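Local coordinates for immunity 23 family protein (Burkholderia dolosa AU0158, PDB 5FFP) that probably acts as the immunity protein of a contact-dependent growth inhibition system, protecting its own cell from the cognate CdiA toxin, at residues L29-S40 against S101-I112. Residues are numbered along the deposited sequence; the frame is centred on the assembly and turned at random.
Sequences LGYFMGGKLVWS and SAESLSDEGYYI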
# COMPACT_ATOMS: atom_id res chain seq x y z
N LEU A 29 17.87 16.51 10.81
CA LEU A 29 16.54 16.53 11.35
C LEU A 29 16.36 15.36 12.30
O LEU A 29 16.78 14.23 12.01
CB LEU A 29 15.50 16.45 10.26
CG LEU A 29 14.08 16.59 10.76
CD1 LEU A 29 13.25 17.38 9.77
CD2 LEU A 29 13.45 15.25 10.99
N GLY A 30 15.81 15.66 13.47
CA GLY A 30 15.59 14.64 14.47
C GLY A 30 14.30 14.93 15.18
O GLY A 30 13.87 16.06 15.22
N TYR A 31 13.70 13.88 15.69
CA TYR A 31 12.55 13.93 16.59
C TYR A 31 13.09 13.50 17.98
O TYR A 31 13.75 12.45 18.11
CB TYR A 31 11.51 12.89 16.17
CG TYR A 31 10.60 13.21 15.03
CD1 TYR A 31 10.78 14.31 14.21
CD2 TYR A 31 9.57 12.36 14.74
CE1 TYR A 31 9.94 14.58 13.15
CE2 TYR A 31 8.73 12.62 13.68
CZ TYR A 31 8.93 13.73 12.88
OH TYR A 31 8.05 13.95 11.84
N PHE A 32 12.83 14.33 18.99
CA PHE A 32 12.95 13.90 20.40
C PHE A 32 11.58 13.37 20.84
O PHE A 32 10.56 14.03 20.66
CB PHE A 32 13.25 15.07 21.33
CG PHE A 32 14.66 15.49 21.36
CD1 PHE A 32 15.56 14.86 22.17
CD2 PHE A 32 15.07 16.59 20.63
CE1 PHE A 32 16.89 15.27 22.20
CE2 PHE A 32 16.38 17.01 20.64
CZ PHE A 32 17.30 16.35 21.43
N MSE A 33 11.58 12.20 21.44
CA MSE A 33 10.36 11.56 21.87
C MSE A 33 10.65 10.99 23.24
O MSE A 33 11.53 10.12 23.40
CB MSE A 33 9.99 10.49 20.84
CG MSE A 33 10.02 11.02 19.41
SE MSE A 33 9.52 9.54 18.21
CE MSE A 33 11.27 8.64 18.14
N GLY A 34 9.95 11.53 24.24
CA GLY A 34 10.16 11.17 25.67
C GLY A 34 11.61 11.18 26.09
O GLY A 34 12.06 10.29 26.80
N GLY A 35 12.35 12.16 25.58
CA GLY A 35 13.78 12.29 25.85
C GLY A 35 14.73 11.55 24.94
O GLY A 35 15.94 11.82 24.94
N LYS A 36 14.22 10.61 24.16
CA LYS A 36 15.04 9.86 23.23
C LYS A 36 15.08 10.61 21.91
O LYS A 36 14.10 11.28 21.54
CB LYS A 36 14.45 8.46 23.06
CG LYS A 36 15.26 7.56 22.12
CD LYS A 36 14.97 6.07 22.37
CE LYS A 36 15.93 5.14 21.62
NZ LYS A 36 15.76 5.23 20.15
N LEU A 37 16.21 10.53 21.21
CA LEU A 37 16.40 11.22 19.92
C LEU A 37 16.67 10.22 18.80
O LEU A 37 17.54 9.36 18.91
CB LEU A 37 17.56 12.21 20.00
CG LEU A 37 17.89 13.07 18.76
CD1 LEU A 37 16.75 14.01 18.44
CD2 LEU A 37 19.18 13.85 18.94
N VAL A 38 15.89 10.32 17.73
CA VAL A 38 16.17 9.62 16.49
C VAL A 38 16.40 10.70 15.45
O VAL A 38 15.66 11.67 15.37
CB VAL A 38 15.06 8.61 16.11
CG1 VAL A 38 14.88 7.56 17.20
CG2 VAL A 38 13.73 9.31 15.86
N TRP A 39 17.47 10.56 14.68
CA TRP A 39 17.91 11.66 13.84
C TRP A 39 18.53 11.13 12.55
O TRP A 39 18.89 9.93 12.42
CB TRP A 39 18.93 12.53 14.61
CG TRP A 39 20.18 11.83 14.95
CD1 TRP A 39 20.45 11.19 16.12
CD2 TRP A 39 21.35 11.71 14.15
NE1 TRP A 39 21.71 10.66 16.09
CE2 TRP A 39 22.29 10.96 14.88
CE3 TRP A 39 21.72 12.20 12.88
CZ2 TRP A 39 23.54 10.64 14.38
CZ3 TRP A 39 22.99 11.85 12.36
CH2 TRP A 39 23.88 11.09 13.12
N SER A 40 18.66 12.03 11.58
CA SER A 40 19.27 11.73 10.31
C SER A 40 20.03 12.94 9.88
O SER A 40 19.54 14.05 10.04
CB SER A 40 18.18 11.47 9.25
OG SER A 40 18.73 11.56 7.98
N SER A 101 6.60 9.91 10.64
CA SER A 101 8.01 10.15 10.36
C SER A 101 8.19 11.11 9.19
O SER A 101 7.55 10.95 8.17
CB SER A 101 8.76 8.87 9.98
OG SER A 101 8.44 7.78 10.80
N ALA A 102 9.06 12.10 9.36
CA ALA A 102 9.65 12.79 8.24
C ALA A 102 10.23 11.74 7.31
O ALA A 102 10.53 10.63 7.75
CB ALA A 102 10.72 13.72 8.74
N GLU A 103 10.39 12.10 6.03
CA GLU A 103 10.91 11.18 4.99
C GLU A 103 12.36 10.78 5.25
O GLU A 103 12.74 9.64 5.02
CB GLU A 103 10.86 11.80 3.56
CG GLU A 103 9.49 11.81 2.89
CD GLU A 103 9.50 12.33 1.43
OE1 GLU A 103 8.48 12.92 0.99
OE2 GLU A 103 10.52 12.15 0.72
N SER A 104 13.18 11.72 5.72
CA SER A 104 14.56 11.37 6.01
C SER A 104 14.58 10.27 7.06
O SER A 104 15.38 9.36 6.97
CB SER A 104 15.38 12.61 6.41
OG SER A 104 14.71 13.40 7.38
N LEU A 105 13.67 10.36 8.04
CA LEU A 105 13.63 9.37 9.13
C LEU A 105 13.10 8.02 8.66
O LEU A 105 13.75 7.01 8.88
CB LEU A 105 12.83 9.88 10.33
CG LEU A 105 13.39 11.12 11.03
CD1 LEU A 105 12.35 11.65 12.02
CD2 LEU A 105 14.70 10.81 11.74
N SER A 106 11.96 7.99 7.99
CA SER A 106 11.48 6.77 7.30
C SER A 106 12.51 6.10 6.42
O SER A 106 12.59 4.88 6.37
CB SER A 106 10.35 7.14 6.32
OG SER A 106 9.22 7.66 6.97
N ASP A 107 13.24 6.92 5.68
CA ASP A 107 14.15 6.39 4.69
C ASP A 107 15.34 5.71 5.34
O ASP A 107 15.95 4.82 4.76
CB ASP A 107 14.56 7.49 3.69
CG ASP A 107 13.48 7.70 2.57
OD1 ASP A 107 12.35 7.18 2.71
OD2 ASP A 107 13.76 8.40 1.56
N GLU A 108 15.67 6.12 6.56
CA GLU A 108 16.66 5.40 7.35
C GLU A 108 16.06 4.16 8.02
O GLU A 108 16.78 3.23 8.35
CB GLU A 108 17.22 6.30 8.44
CG GLU A 108 18.29 7.23 7.95
CD GLU A 108 19.06 7.81 9.11
OE1 GLU A 108 18.45 7.90 10.21
OE2 GLU A 108 20.25 8.16 8.93
N GLY A 109 14.76 4.18 8.28
CA GLY A 109 14.11 3.04 8.91
C GLY A 109 13.48 3.32 10.25
O GLY A 109 13.22 2.38 11.01
N TYR A 110 13.24 4.59 10.55
CA TYR A 110 12.53 4.94 11.77
C TYR A 110 11.10 5.14 11.38
O TYR A 110 10.78 6.01 10.59
CB TYR A 110 13.11 6.18 12.41
CG TYR A 110 14.54 6.02 12.95
CD1 TYR A 110 14.77 5.41 14.18
CD2 TYR A 110 15.64 6.53 12.25
CE1 TYR A 110 16.06 5.29 14.68
CE2 TYR A 110 16.94 6.41 12.75
CZ TYR A 110 17.15 5.79 13.95
OH TYR A 110 18.43 5.66 14.46
N TYR A 111 10.24 4.30 11.94
CA TYR A 111 8.82 4.37 11.67
C TYR A 111 8.16 4.87 12.93
O TYR A 111 8.30 4.27 13.99
CB TYR A 111 8.31 3.01 11.22
CG TYR A 111 8.81 2.69 9.82
CD1 TYR A 111 8.23 3.29 8.71
CD2 TYR A 111 9.90 1.85 9.61
CE1 TYR A 111 8.71 3.05 7.43
CE2 TYR A 111 10.37 1.59 8.33
CZ TYR A 111 9.77 2.20 7.24
OH TYR A 111 10.22 1.96 5.95
N ILE A 112 7.46 5.99 12.81
CA ILE A 112 6.98 6.70 13.97
C ILE A 112 5.53 7.02 13.75
O ILE A 112 5.19 7.69 12.77
CB ILE A 112 7.78 8.00 14.17
CG1 ILE A 112 9.25 7.65 14.46
CG2 ILE A 112 7.20 8.81 15.32
CD1 ILE A 112 10.18 8.79 14.14
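Leu105 sets CD1 over the middle of the Tyr31 ring, a CH-pi contact 3.7 Å from that carbon to the ring centroid and only 8° off the normal. Ile112 CD1 comes up obliquely beside Tyr31 CD2, while Phe9 meets the same ring edge-to-face. The second aromatic, Tyr110, takes Val38 CB over one face, 3.9 Å from its centroid and shifted toward the rim; Glu108 OE1 lies at its edge, in the ring plane. With Val38 CG1 anti to the carbonyl carbon (chi1 -60°), that methyl is brought to 3.6 Å from Tyr110 CE1, leaving CG2 to meet Ile112 CD1 tip to tip. The selenium of Met33 likewise reaches Ile112 CG2 at 3.8 Å, joining the hairpin to the three-stranded sheet. Strands 26-33 and 36-44, linked by a type I' turn from Met33 to Lys36, form this beta hairpin at one margin of the four-stranded antiparallel sheet. Helix 103-108 runs nearly at right angles to the strand segments 29-33 and 36-40 and ends in a Schellman motif at Gly109, from which the chain enters strand 110-117. Leu105 CD2 rests on Val38 O and the Trp39 carbonyl carbon. The hydroxyl of buried Tyr31 is hydrogen-bonded to Val100 O. Ser104 CB packs against Ser40 OG, while Ser104 OG is hydrogen-bonded to Asp48 OD2 and Ser40 OG to Asn42 N. Glu108 OE1 stands 3.0 Å from Trp39 O; no hydrogen bond joins these two acceptors, and the approach is probably unfavourable.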